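Local structure of glutamate racemase (2JFN) at residues 98-103 with 109-114; 158-163 with 184-189; 38-43 with 233-238; 55-60 with 65-70. The protein belongs to the Asp/Glu/hydantoin racemase family and holds glutamic acid and uridine-5'-diphosphate-N-acetylmuramoyl-L-alanine in two separate pockets. One frame throughout, in Å; residues are numbered along the deposited sequence.

Contact 1: residues 98-103 with 109-114; sequences VSLPAL and FPVVGV. With UMA (uridine-5'-diphosphate-N-acetylmuramoyl-L-alanine), chain C.
In the beta-alpha-beta unit of strand 87-90, helix 93-106 and strand 111-112, Leu100 and Leu103 bring the helix down onto Val111 and Gly113. Leu100 divides its two methyls between protein and ligand. CD2 of Leu100 lies 3.8 Å from CA of Gly113, which has no side chain to hold the leucine off its backbone, and 3.9 Å from CG1 of Val111. CD1 of Leu100 turns instead to the bound uridine-5'-diphosphate-N-acetylmuramoyl-L-alanine, 3.3 Å from carboxylate oxygen O20 of that ligand. Val111 sets CG1 anti to its own nitrogen (chi1 -179°), which points this branch toward the helix; there it also meets CD1 of Leu103 at 4.2 Å. Polar work at this strand end belongs to the backbone: O of Gly113 accepts the N3-H of the ligand's uracil at 2.9 Å, with an angle of 149° at the hydrogen. Val112 faces the other way, toward helix 228-241, and its CG1 comes 3.6 Å from the ligand's O4. Just past the helical segment, NH2 of Arg104 bonds both O of Val111 and the ligand. Helix, strand end and nucleotide thus meet as in an alpha/beta fold whose ligand sits where a parallel strand runs out into its loop.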
# COMPACT_ATOMS: atom_id res chain seq x y z
N VAL A 98 -0.26 4.27 12.55
CA VAL A 98 0.72 4.57 13.58
C VAL A 98 1.81 5.60 13.25
O VAL A 98 2.35 6.23 14.16
CB VAL A 98 1.43 3.28 14.04
CG1 VAL A 98 0.39 2.27 14.52
CG2 VAL A 98 2.24 2.70 12.89
N SER A 99 2.12 5.77 11.97
CA SER A 99 3.19 6.69 11.56
C SER A 99 2.83 8.11 11.15
O SER A 99 3.68 9.00 11.19
CB SER A 99 3.99 6.06 10.41
OG SER A 99 4.58 4.83 10.78
N LEU A 100 1.58 8.34 10.76
CA LEU A 100 1.16 9.66 10.31
C LEU A 100 1.42 10.84 11.26
O LEU A 100 1.98 11.86 10.86
CB LEU A 100 -0.31 9.62 9.88
CG LEU A 100 -0.62 8.71 8.69
CD1 LEU A 100 -2.08 8.87 8.29
CD2 LEU A 100 0.29 9.07 7.50
N PRO A 101 1.00 10.73 12.53
CA PRO A 101 1.24 11.85 13.45
C PRO A 101 2.72 12.25 13.52
O PRO A 101 3.06 13.43 13.41
CB PRO A 101 0.72 11.32 14.78
CG PRO A 101 -0.43 10.46 14.35
CD PRO A 101 0.16 9.70 13.17
N ALA A 102 3.58 11.26 13.70
CA ALA A 102 5.02 11.50 13.80
C ALA A 102 5.61 12.10 12.53
O ALA A 102 6.47 12.99 12.59
CB ALA A 102 5.74 10.19 14.14
N LEU A 103 5.15 11.63 11.38
CA LEU A 103 5.63 12.13 10.10
C LEU A 103 5.15 13.55 9.83
O LEU A 103 5.90 14.38 9.33
CB LEU A 103 5.16 11.22 8.96
CG LEU A 103 5.79 9.83 8.93
CD1 LEU A 103 5.01 8.93 7.97
CD2 LEU A 103 7.25 9.94 8.52
N PHE A 109 5.88 18.97 4.53
CA PHE A 109 5.29 18.69 3.24
C PHE A 109 4.13 17.78 3.59
O PHE A 109 4.18 17.06 4.60
CB PHE A 109 6.29 18.03 2.27
CG PHE A 109 7.02 16.86 2.84
CD1 PHE A 109 6.38 15.64 3.04
CD2 PHE A 109 8.37 16.96 3.16
CE1 PHE A 109 7.07 14.54 3.55
CE2 PHE A 109 9.08 15.88 3.67
CZ PHE A 109 8.43 14.66 3.87
N PRO A 110 3.05 17.82 2.81
CA PRO A 110 1.91 16.95 3.13
C PRO A 110 2.24 15.47 3.07
O PRO A 110 3.05 15.02 2.26
CB PRO A 110 0.87 17.38 2.10
CG PRO A 110 1.69 17.80 0.93
CD PRO A 110 2.82 18.57 1.57
N VAL A 111 1.62 14.71 3.97
CA VAL A 111 1.83 13.27 4.03
C VAL A 111 0.48 12.59 3.84
O VAL A 111 -0.49 12.93 4.53
CB VAL A 111 2.43 12.84 5.38
CG1 VAL A 111 2.65 11.32 5.39
CG2 VAL A 111 3.75 13.58 5.62
N VAL A 112 0.41 11.65 2.91
CA VAL A 112 -0.83 10.93 2.65
C VAL A 112 -0.75 9.55 3.29
O VAL A 112 0.28 8.88 3.21
CB VAL A 112 -1.08 10.78 1.13
CG1 VAL A 112 -2.32 9.94 0.88
CG2 VAL A 112 -1.24 12.15 0.52
N GLY A 113 -1.83 9.15 3.94
CA GLY A 113 -1.87 7.85 4.58
C GLY A 113 -2.90 6.97 3.90
O GLY A 113 -3.60 7.41 2.99
N VAL A 114 -2.98 5.72 4.34
CA VAL A 114 -3.93 4.77 3.77
C VAL A 114 -4.65 3.96 4.84
O VAL A 114 -4.04 3.46 5.79
CB VAL A 114 -3.24 3.76 2.85
CG1 VAL A 114 -2.52 4.47 1.72
CG2 VAL A 114 -2.29 2.90 3.66
N1 UMA C . -8.30 6.95 1.28
C2 UMA C . -7.09 6.83 2.13
N3 UMA C . -6.32 7.97 2.23
C4 UMA C . -6.59 9.20 1.61
C5 UMA C . -7.85 9.26 0.76
C6 UMA C . -8.62 8.16 0.64
O2 UMA C . -6.76 5.80 2.70
O4 UMA C . -5.83 10.14 1.78
C1B UMA C . -9.15 5.71 1.16
C2B UMA C . -10.09 5.58 2.34
O2' UMA C . -10.24 4.20 2.84
C3B UMA C . -11.41 6.16 1.94
C4B UMA C . -11.40 5.76 0.48
O4B UMA C . -10.03 5.74 0.06
O3B UMA C . -12.36 5.46 2.79
C5B UMA C . -12.11 6.68 -0.43
O5B UMA C . -11.74 7.99 -0.16
PA UMA C . -12.45 9.25 -0.81
O1A UMA C . -11.48 10.34 -0.62
O2A UMA C . -12.81 8.95 -2.15
O3A UMA C . -13.72 9.48 0.18
PB UMA C . -14.15 8.86 1.58
O1B UMA C . -14.39 7.44 1.50
O2B UMA C . -15.21 9.71 2.13
O1' UMA C . -12.81 9.22 2.46
C1' UMA C . -12.70 10.22 3.48
C2' UMA C . -11.36 10.91 3.43
N2' UMA C . -11.15 11.61 2.15
C7' UMA C . -11.10 12.95 2.07
O7' UMA C . -11.06 13.66 3.07
C8' UMA C . -11.08 13.60 0.70
C3' UMA C . -10.27 9.86 3.68
O3' UMA C . -8.94 10.49 3.73
C4' UMA C . -10.51 9.10 5.00
O4' UMA C . -9.52 8.11 5.21
C5' UMA C . -11.91 8.46 4.98
O5' UMA C . -12.90 9.52 4.73
C6' UMA C . -12.29 7.80 6.30
O6' UMA C . -12.17 8.73 7.36
C18 UMA C . -8.52 11.63 4.52
C19 UMA C . -7.84 11.27 5.80
O18 UMA C . -7.90 12.00 6.77
C20 UMA C . -7.77 12.61 3.59
N4 UMA C . -7.16 10.11 5.77
C21 UMA C . -6.29 9.60 6.83
C22 UMA C . -5.22 10.61 7.35
O19 UMA C . -4.79 11.45 6.53
O20 UMA C . -4.85 10.55 8.55
C23 UMA C . -5.59 8.32 6.35

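Contact 2: residues 158-163 with 184-189; sequences EMLGSA and KRILRP
Leu160 reaches from strand 156-161 into the angle between Ile186 and Leu187, its side chain crossing each of theirs at about a right angle. CG stands anti to the backbone nitrogen (chi1 -160°), and chi2 near 180° makes CD1 the extended branch, with CD2 turned aside toward CG2 of Ile186. CD1 of Leu160 lies 3.9 Å from O of Ile186 and 4.0 Å from CD2 of Leu187; CD2 of Leu160 approaches CG2 of Ile186 at 4.2 Å. This strand is an outermost one of the four-stranded parallel sheet, so the contact lays helix 180-186 and the turn after it over the sheet's margin, where Leu160 and Leu187 both touch Leu133 of the neighbouring strand. Two residues on, just past the strand, Ser162 is the N-cap of helix 163-174, OG accepting from N of Met165. OG of Ser162 rests 3.6 Å from CG2 of Ile186 and 3.7 Å from its CD1. Ile186 therefore lays both branches against the capping hydroxyl, and it touches Met165 and Leu168 of the capped helix. The guanidinium groups of Arg185 and Arg188 lie face to face, each CZ over the other group's centre, with CZ of Arg185 3.8 Å from CZ of Arg188.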
# COMPACT_ATOMS: atom_id res chain seq x y z
N GLU A 158 -16.78 -9.14 7.31
CA GLU A 158 -16.11 -10.43 7.41
C GLU A 158 -14.62 -10.15 7.23
O GLU A 158 -14.17 -9.84 6.13
CB GLU A 158 -16.57 -11.37 6.30
CG GLU A 158 -18.03 -11.77 6.37
CD GLU A 158 -18.37 -12.49 7.66
OE1 GLU A 158 -17.60 -13.40 8.06
OE2 GLU A 158 -19.40 -12.16 8.28
N MET A 159 -13.86 -10.24 8.32
CA MET A 159 -12.42 -9.98 8.26
C MET A 159 -11.62 -11.24 7.97
O MET A 159 -11.95 -12.32 8.44
CB MET A 159 -11.90 -9.39 9.56
CG MET A 159 -12.20 -7.92 9.78
SD MET A 159 -11.05 -7.26 11.02
CE MET A 159 -11.54 -8.22 12.48
N LEU A 160 -10.56 -11.07 7.19
CA LEU A 160 -9.68 -12.18 6.86
C LEU A 160 -8.26 -11.62 6.71
O LEU A 160 -7.95 -10.92 5.75
CB LEU A 160 -10.15 -12.84 5.56
CG LEU A 160 -9.68 -14.27 5.29
CD1 LEU A 160 -10.47 -14.86 4.12
CD2 LEU A 160 -8.19 -14.28 4.99
N GLY A 161 -7.41 -11.92 7.69
CA GLY A 161 -6.04 -11.44 7.66
C GLY A 161 -5.11 -12.53 7.15
O GLY A 161 -5.15 -13.66 7.63
N SER A 162 -4.27 -12.19 6.18
CA SER A 162 -3.36 -13.19 5.62
C SER A 162 -1.98 -12.66 5.28
O SER A 162 -1.80 -11.91 4.32
CB SER A 162 -3.97 -13.81 4.35
OG SER A 162 -3.04 -14.67 3.72
N ALA A 163 -0.98 -13.08 6.06
CA ALA A 163 0.39 -12.67 5.80
C ALA A 163 0.87 -13.44 4.57
O ALA A 163 1.73 -12.96 3.82
CB ALA A 163 1.26 -13.01 7.01
N LYS A 184 -7.00 -20.26 -2.98
CA LYS A 184 -8.28 -20.90 -2.65
C LYS A 184 -8.27 -21.37 -1.20
O LYS A 184 -9.28 -21.29 -0.51
CB LYS A 184 -8.53 -22.10 -3.57
CG LYS A 184 -8.79 -21.73 -5.01
CD LYS A 184 -8.86 -22.96 -5.90
CE LYS A 184 -8.98 -22.58 -7.36
NZ LYS A 184 -8.93 -23.79 -8.25
N ARG A 185 -7.12 -21.86 -0.76
CA ARG A 185 -6.98 -22.35 0.60
C ARG A 185 -7.13 -21.18 1.57
O ARG A 185 -7.87 -21.26 2.56
CB ARG A 185 -5.60 -23.00 0.78
CG ARG A 185 -5.34 -23.52 2.18
CD ARG A 185 -6.28 -24.67 2.54
NE ARG A 185 -6.22 -24.97 3.97
CZ ARG A 185 -6.70 -24.18 4.92
NH1 ARG A 185 -7.28 -23.03 4.59
NH2 ARG A 185 -6.58 -24.52 6.19
N ILE A 186 -6.42 -20.10 1.29
CA ILE A 186 -6.50 -18.92 2.14
C ILE A 186 -7.94 -18.40 2.20
O ILE A 186 -8.42 -18.02 3.26
CB ILE A 186 -5.57 -17.79 1.60
CG1 ILE A 186 -4.11 -18.25 1.66
CG2 ILE A 186 -5.79 -16.51 2.40
CD1 ILE A 186 -3.13 -17.27 1.02
N LEU A 187 -8.62 -18.41 1.06
CA LEU A 187 -10.00 -17.92 0.99
C LEU A 187 -11.07 -18.99 1.26
O LEU A 187 -12.26 -18.71 1.16
CB LEU A 187 -10.25 -17.29 -0.39
CG LEU A 187 -9.39 -16.05 -0.72
CD1 LEU A 187 -9.49 -15.70 -2.20
CD2 LEU A 187 -9.84 -14.89 0.14
N ARG A 188 -10.64 -20.19 1.64
CA ARG A 188 -11.57 -21.29 1.91
C ARG A 188 -12.74 -20.85 2.79
O ARG A 188 -13.89 -21.12 2.47
CB ARG A 188 -10.83 -22.48 2.53
CG ARG A 188 -11.63 -23.80 2.49
CD ARG A 188 -10.81 -25.01 2.96
NE ARG A 188 -10.60 -25.01 4.41
CZ ARG A 188 -10.02 -26.01 5.07
NH1 ARG A 188 -9.60 -27.09 4.42
NH2 ARG A 188 -9.88 -25.95 6.38
N PRO A 189 -12.46 -20.15 3.91
CA PRO A 189 -13.52 -19.69 4.81
C PRO A 189 -14.66 -19.01 4.06
O PRO A 189 -15.84 -19.26 4.33
CB PRO A 189 -12.80 -18.72 5.73
CG PRO A 189 -11.42 -19.27 5.79
CD PRO A 189 -11.14 -19.65 4.36

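Contact 3: residues 38-43 with 233-238; sequences DEIRHL and RRTAWL. With UMA (uridine-5'-diphosphate-N-acetylmuramoyl-L-alanine), chain C.
Leu43 makes its closest approach to main chain rather than to a side chain: its CD2 sits 3.7 Å from N of Arg233, on the flank of the facing helix. The two helices pack on the same face of the mixed sheet of this alpha/beta fold; the axes of the two short segments approach to 9.7 Å, with 52° between their N-to-C directions. In Leu43, CG is anti to the nitrogen and chi2 of 61° turns CD1 aside, leaving CD2 as the extended branch, which also lies 4.1 Å from CB of Ala236. Nearer the sheet, Ile40 meets Thr235 at about a right angle. CD1 of Ile40 lies 3.9 Å from OG1 of Thr235, a hydroxyl already bonded to the backbone O of Ile231, so what the isoleucine meets is a polar atom with a partner in its own helix. On the sheet, both Ile40 and Thr235 touch Val89 of strand 87-90. On the far side of helix 33-43, Arg41 forms a salt bridge within the helix, NE and NH2 both directed at OD1 of Asp38, with NE of Arg41 3.0 Å from it.

Helix 228-241 shows its other flank to uridine-5'-diphosphate-N-acetylmuramoyl-L-alanine. At the guanidinium of Arg234, C20 of the ligand lies over one face, offset toward the rim, and CD2 of Leu238 over the centre of the opposite face. Arg233, whose chain bends at chi3, offers an edge: its NH2 makes a weak hydrogen bond of 3.3 Å to phosphate oxygen O2A of the ligand, in the guanidinium plane and with 156° at the hydrogen.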
# COMPACT_ATOMS: atom_id res chain seq x y z
N ASP A 38 0.89 3.21 -9.03
CA ASP A 38 0.33 3.01 -10.36
C ASP A 38 -0.89 3.90 -10.60
O ASP A 38 -1.04 4.49 -11.67
CB ASP A 38 -0.03 1.53 -10.53
CG ASP A 38 -0.10 1.10 -11.99
OD1 ASP A 38 0.52 1.76 -12.85
OD2 ASP A 38 -0.76 0.07 -12.27
N GLU A 39 -1.76 4.02 -9.59
CA GLU A 39 -2.95 4.86 -9.68
C GLU A 39 -2.55 6.34 -9.70
O GLU A 39 -3.10 7.14 -10.46
CB GLU A 39 -3.88 4.61 -8.49
CG GLU A 39 -4.53 3.24 -8.47
CD GLU A 39 -5.75 3.15 -9.37
OE1 GLU A 39 -6.42 2.09 -9.36
OE2 GLU A 39 -6.06 4.13 -10.07
N ILE A 40 -1.60 6.70 -8.85
CA ILE A 40 -1.15 8.08 -8.80
C ILE A 40 -0.53 8.53 -10.12
O ILE A 40 -0.86 9.60 -10.63
CB ILE A 40 -0.12 8.29 -7.66
CG1 ILE A 40 -0.78 7.99 -6.31
CG2 ILE A 40 0.41 9.72 -7.69
CD1 ILE A 40 0.18 8.06 -5.13
N ARG A 41 0.36 7.72 -10.69
CA ARG A 41 1.01 8.09 -11.94
C ARG A 41 0.03 8.13 -13.11
O ARG A 41 0.24 8.86 -14.07
CB ARG A 41 2.15 7.14 -12.30
CG ARG A 41 1.72 5.75 -12.73
CD ARG A 41 2.76 5.12 -13.65
NE ARG A 41 2.46 3.71 -13.92
CZ ARG A 41 3.15 2.94 -14.75
NH1 ARG A 41 4.20 3.43 -15.41
NH2 ARG A 41 2.80 1.67 -14.92
N HIS A 42 -1.04 7.34 -13.03
CA HIS A 42 -2.02 7.35 -14.09
C HIS A 42 -2.72 8.71 -14.11
O HIS A 42 -3.11 9.21 -15.16
CB HIS A 42 -3.04 6.22 -13.88
CG HIS A 42 -4.07 6.12 -14.96
ND1 HIS A 42 -5.06 7.06 -15.14
CD2 HIS A 42 -4.25 5.20 -15.94
CE1 HIS A 42 -5.81 6.72 -16.17
NE2 HIS A 42 -5.34 5.59 -16.67
N LEU A 43 -2.86 9.30 -12.92
CA LEU A 43 -3.50 10.60 -12.78
C LEU A 43 -2.50 11.76 -12.94
O LEU A 43 -2.83 12.80 -13.51
CB LEU A 43 -4.17 10.69 -11.41
CG LEU A 43 -5.04 11.91 -11.10
CD1 LEU A 43 -6.20 11.97 -12.09
CD2 LEU A 43 -5.56 11.84 -9.67
N ARG A 233 -6.36 10.93 -6.20
CA ARG A 233 -7.11 12.18 -6.12
C ARG A 233 -6.66 13.04 -4.94
O ARG A 233 -6.51 14.25 -5.07
CB ARG A 233 -8.62 11.90 -6.02
CG ARG A 233 -9.24 11.32 -7.29
CD ARG A 233 -10.76 11.36 -7.21
NE ARG A 233 -11.28 10.48 -6.16
CZ ARG A 233 -11.48 9.17 -6.32
NH1 ARG A 233 -11.21 8.59 -7.48
NH2 ARG A 233 -11.93 8.43 -5.31
N ARG A 234 -6.43 12.41 -3.79
CA ARG A 234 -5.98 13.15 -2.61
C ARG A 234 -4.59 13.76 -2.86
O ARG A 234 -4.30 14.87 -2.40
CB ARG A 234 -5.94 12.24 -1.39
CG ARG A 234 -5.43 12.91 -0.12
CD ARG A 234 -6.27 14.12 0.28
NE ARG A 234 -5.89 14.62 1.60
CZ ARG A 234 -6.42 15.69 2.18
NH1 ARG A 234 -7.35 16.40 1.55
NH2 ARG A 234 -6.01 16.06 3.39
N THR A 235 -3.75 13.02 -3.58
CA THR A 235 -2.40 13.47 -3.91
C THR A 235 -2.46 14.70 -4.82
O THR A 235 -1.77 15.69 -4.60
CB THR A 235 -1.59 12.35 -4.60
OG1 THR A 235 -1.37 11.29 -3.65
CG2 THR A 235 -0.24 12.86 -5.10
N ALA A 236 -3.31 14.62 -5.85
CA ALA A 236 -3.48 15.73 -6.78
C ALA A 236 -4.01 16.96 -6.04
O ALA A 236 -3.61 18.09 -6.34
CB ALA A 236 -4.43 15.33 -7.90
N TRP A 237 -4.90 16.76 -5.08
CA TRP A 237 -5.45 17.88 -4.33
C TRP A 237 -4.38 18.55 -3.46
O TRP A 237 -4.32 19.77 -3.36
CB TRP A 237 -6.61 17.42 -3.43
CG TRP A 237 -7.37 18.57 -2.82
CD1 TRP A 237 -8.36 19.32 -3.41
CD2 TRP A 237 -7.19 19.12 -1.50
NE1 TRP A 237 -8.80 20.29 -2.54
CE2 TRP A 237 -8.10 20.20 -1.37
CE3 TRP A 237 -6.34 18.81 -0.43
CZ2 TRP A 237 -8.19 20.96 -0.20
CZ3 TRP A 237 -6.43 19.58 0.73
CH2 TRP A 237 -7.35 20.64 0.84
N LEU A 238 -3.55 17.73 -2.82
CA LEU A 238 -2.50 18.25 -1.95
C LEU A 238 -1.41 18.95 -2.74
O LEU A 238 -0.83 19.93 -2.28
CB LEU A 238 -1.90 17.12 -1.12
CG LEU A 238 -2.84 16.52 -0.07
CD1 LEU A 238 -2.22 15.31 0.57
CD2 LEU A 238 -3.17 17.57 0.98
N1 UMA C . -8.30 6.95 1.28
C2 UMA C . -7.09 6.83 2.13
N3 UMA C . -6.32 7.97 2.23
C4 UMA C . -6.59 9.20 1.61
C5 UMA C . -7.85 9.26 0.76
C6 UMA C . -8.62 8.16 0.64
O2 UMA C . -6.76 5.80 2.70
O4 UMA C . -5.83 10.14 1.78
C1B UMA C . -9.15 5.71 1.16
C2B UMA C . -10.09 5.58 2.34
O2' UMA C . -10.24 4.20 2.84
C3B UMA C . -11.41 6.16 1.94
C4B UMA C . -11.40 5.76 0.48
O4B UMA C . -10.03 5.74 0.06
O3B UMA C . -12.36 5.46 2.79
C5B UMA C . -12.11 6.68 -0.43
O5B UMA C . -11.74 7.99 -0.16
PA UMA C . -12.45 9.25 -0.81
O1A UMA C . -11.48 10.34 -0.62
O2A UMA C . -12.81 8.95 -2.15
O3A UMA C . -13.72 9.48 0.18
PB UMA C . -14.15 8.86 1.58
O1B UMA C . -14.39 7.44 1.50
O2B UMA C . -15.21 9.71 2.13
O1' UMA C . -12.81 9.22 2.46
C1' UMA C . -12.70 10.22 3.48
C2' UMA C . -11.36 10.91 3.43
N2' UMA C . -11.15 11.61 2.15
C7' UMA C . -11.10 12.95 2.07
O7' UMA C . -11.06 13.66 3.07
C8' UMA C . -11.08 13.60 0.70
C3' UMA C . -10.27 9.86 3.68
O3' UMA C . -8.94 10.49 3.73
C4' UMA C . -10.51 9.10 5.00
O4' UMA C . -9.52 8.11 5.21
C5' UMA C . -11.91 8.46 4.98
O5' UMA C . -12.90 9.52 4.73
C6' UMA C . -12.29 7.80 6.30
O6' UMA C . -12.17 8.73 7.36
C18 UMA C . -8.52 11.63 4.52
C19 UMA C . -7.84 11.27 5.80
O18 UMA C . -7.90 12.00 6.77
C20 UMA C . -7.77 12.61 3.59
N4 UMA C . -7.16 10.11 5.77
C21 UMA C . -6.29 9.60 6.83
C22 UMA C . -5.22 10.61 7.35
O19 UMA C . -4.79 11.45 6.53
O20 UMA C . -4.85 10.55 8.55
C23 UMA C . -5.59 8.32 6.35

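Contact 4: residues 55-60 with 65-70; sequences NVAFPY and EAFIVE. With GLU (glutamic acid), chain B.
Ala57 and Tyr60 carry the first segment's side of this contact, in the loop that leads from strand 48-53 to helix 65-82 and forms part of the glutamic acid pocket in this alpha/beta fold. At the loop's start, Asn55 is tied by its amide to the backbone of Met257 and Ala258. Ala57 then presents its methyl to the rim of Phe67, near the ring plane: CB of Ala57 is 3.6 Å from CZ of Phe67. The phenylalanine arrives there with CG anti to its nitrogen (chi1 164°), swung from the helix toward the loop. Phe58 turns to the ligand instead, its CD1 3.6 Å from OE2 of the glutamic acid. A cis peptide bond follows, and it folds Pro59 back so that CB of Pro59 lies over the centre of the Phe58 ring. NZ of Lys63 bonds O of both Ala57 and Pro59, tying the two carbonyls together.

Tyr60 closes the segment with both pocket and helix as neighbours. Its N-H gives a hydrogen bond of 2.9 Å to OE2 of the glutamic acid, with 160° at the hydrogen. O of Ala57 lies at the ring's edge, in plane, and OH of Tyr60 is hydrogen-bonded to OD2 of Asp54. Ile68 crosses the tyrosine obliquely, CG2 4.1 Å from CD2 of Tyr60 and CD1 4.0 Å from its CB. The closest approach is at Tyr60, with CD1 of Ile68 3.5 Å from the backbone O of Tyr60.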
# COMPACT_ATOMS: atom_id res chain seq x y z
N ASN A 55 13.11 -3.27 2.33
CA ASN A 55 13.36 -4.70 2.21
C ASN A 55 14.12 -5.24 3.41
O ASN A 55 14.17 -6.45 3.62
CB ASN A 55 14.11 -5.00 0.90
CG ASN A 55 15.48 -4.35 0.84
OD1 ASN A 55 15.62 -3.14 1.03
ND2 ASN A 55 16.50 -5.15 0.54
N VAL A 56 14.69 -4.35 4.22
CA VAL A 56 15.44 -4.74 5.41
C VAL A 56 14.54 -5.14 6.58
O VAL A 56 14.84 -6.10 7.30
CB VAL A 56 16.38 -3.58 5.88
CG1 VAL A 56 16.90 -3.85 7.29
CG2 VAL A 56 17.55 -3.45 4.92
N ALA A 57 13.44 -4.42 6.77
CA ALA A 57 12.55 -4.72 7.88
C ALA A 57 11.22 -5.35 7.48
O ALA A 57 10.39 -5.65 8.33
CB ALA A 57 12.32 -3.47 8.71
N PHE A 58 11.01 -5.56 6.18
CA PHE A 58 9.78 -6.19 5.71
C PHE A 58 9.81 -7.60 6.30
O PHE A 58 10.86 -8.24 6.31
CB PHE A 58 9.78 -6.30 4.18
CG PHE A 58 8.65 -7.14 3.63
CD1 PHE A 58 7.41 -6.57 3.37
CD2 PHE A 58 8.82 -8.51 3.44
CE1 PHE A 58 6.35 -7.35 2.92
CE2 PHE A 58 7.76 -9.30 2.99
CZ PHE A 58 6.52 -8.72 2.73
N PRO A 59 8.66 -8.13 6.78
CA PRO A 59 7.32 -7.53 6.81
C PRO A 59 7.04 -6.71 8.07
O PRO A 59 7.50 -7.05 9.17
CB PRO A 59 6.41 -8.75 6.71
CG PRO A 59 7.14 -9.75 7.55
CD PRO A 59 8.59 -9.56 7.11
N TYR A 60 6.28 -5.63 7.90
CA TYR A 60 5.92 -4.75 9.01
C TYR A 60 4.77 -5.34 9.86
O TYR A 60 4.65 -5.04 11.05
CB TYR A 60 5.50 -3.38 8.46
CG TYR A 60 6.64 -2.43 8.11
CD1 TYR A 60 7.95 -2.88 7.96
CD2 TYR A 60 6.38 -1.07 7.91
CE1 TYR A 60 8.99 -1.99 7.63
CE2 TYR A 60 7.40 -0.18 7.58
CZ TYR A 60 8.71 -0.64 7.44
OH TYR A 60 9.70 0.25 7.10
N GLU A 65 4.89 -1.67 16.97
CA GLU A 65 4.50 -0.35 16.49
C GLU A 65 5.56 0.71 16.79
O GLU A 65 5.77 1.60 15.97
CB GLU A 65 3.15 0.06 17.08
CG GLU A 65 1.96 -0.50 16.30
CD GLU A 65 0.61 -0.15 16.92
OE1 GLU A 65 0.43 1.01 17.36
OE2 GLU A 65 -0.28 -1.03 16.94
N ALA A 66 6.22 0.61 17.94
CA ALA A 66 7.26 1.57 18.30
C ALA A 66 8.40 1.54 17.27
O ALA A 66 8.96 2.58 16.91
CB ALA A 66 7.80 1.26 19.69
N PHE A 67 8.75 0.35 16.81
CA PHE A 67 9.81 0.21 15.82
C PHE A 67 9.35 0.82 14.50
O PHE A 67 10.06 1.63 13.90
CB PHE A 67 10.15 -1.27 15.58
CG PHE A 67 10.94 -1.50 14.32
CD1 PHE A 67 12.29 -1.16 14.25
CD2 PHE A 67 10.30 -1.96 13.17
CE1 PHE A 67 13.00 -1.28 13.05
CE2 PHE A 67 11.01 -2.08 11.96
CZ PHE A 67 12.36 -1.74 11.91
N ILE A 68 8.16 0.43 14.05
CA ILE A 68 7.60 0.92 12.79
C ILE A 68 7.61 2.44 12.66
O ILE A 68 8.05 2.98 11.64
CB ILE A 68 6.16 0.40 12.57
CG1 ILE A 68 6.17 -1.13 12.39
CG2 ILE A 68 5.53 1.06 11.34
CD1 ILE A 68 4.81 -1.73 12.07
N VAL A 69 7.11 3.14 13.68
CA VAL A 69 7.07 4.60 13.63
C VAL A 69 8.47 5.18 13.44
O VAL A 69 8.68 6.00 12.55
CB VAL A 69 6.45 5.19 14.92
CG1 VAL A 69 6.50 6.71 14.88
CG2 VAL A 69 5.01 4.71 15.07
N GLU A 70 9.42 4.73 14.26
CA GLU A 70 10.79 5.22 14.18
C GLU A 70 11.43 4.91 12.83
O GLU A 70 12.14 5.74 12.25
CB GLU A 70 11.66 4.60 15.29
CG GLU A 70 11.30 5.01 16.72
CD GLU A 70 11.35 6.51 16.95
OE1 GLU A 70 12.28 7.18 16.44
OE2 GLU A 70 10.46 7.04 17.66
N GLU B . 1.89 -3.15 1.81
CA GLU B . 1.47 -3.84 3.03
C GLU B . 0.50 -2.95 3.78
O GLU B . -0.34 -2.23 3.13
CB GLU B . 2.70 -4.15 3.90
CG GLU B . 2.64 -5.61 4.42
CD GLU B . 3.67 -5.84 5.52
OE1 GLU B . 3.43 -6.62 6.43
OE2 GLU B . 4.76 -5.25 5.49
OXT GLU B . 0.51 -2.92 5.05

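From the N terminus, the first segment of contact 3 comes on helix 33-43, and its loop closes at 233-238. Inside it, in series and without crossing, lie contact 4, which closes a loop onto helix 65-82, contact 1, which closes one around the end of helix 93-106, and contact 2, whose loop carries helix 163-174 between strand 156-161 and helix 180-186. Contacts 1, 3 and 4 belong around the mixed sheet. Contact 1 is the middle piece, its Val112 touching Leu238 of contact 3 and its Ala102 touching Val69 of contact 4. Contact 2 lies at the edge of the four-stranded parallel sheet, its centre about 30 Å from that of contact 3, across the chain's centre.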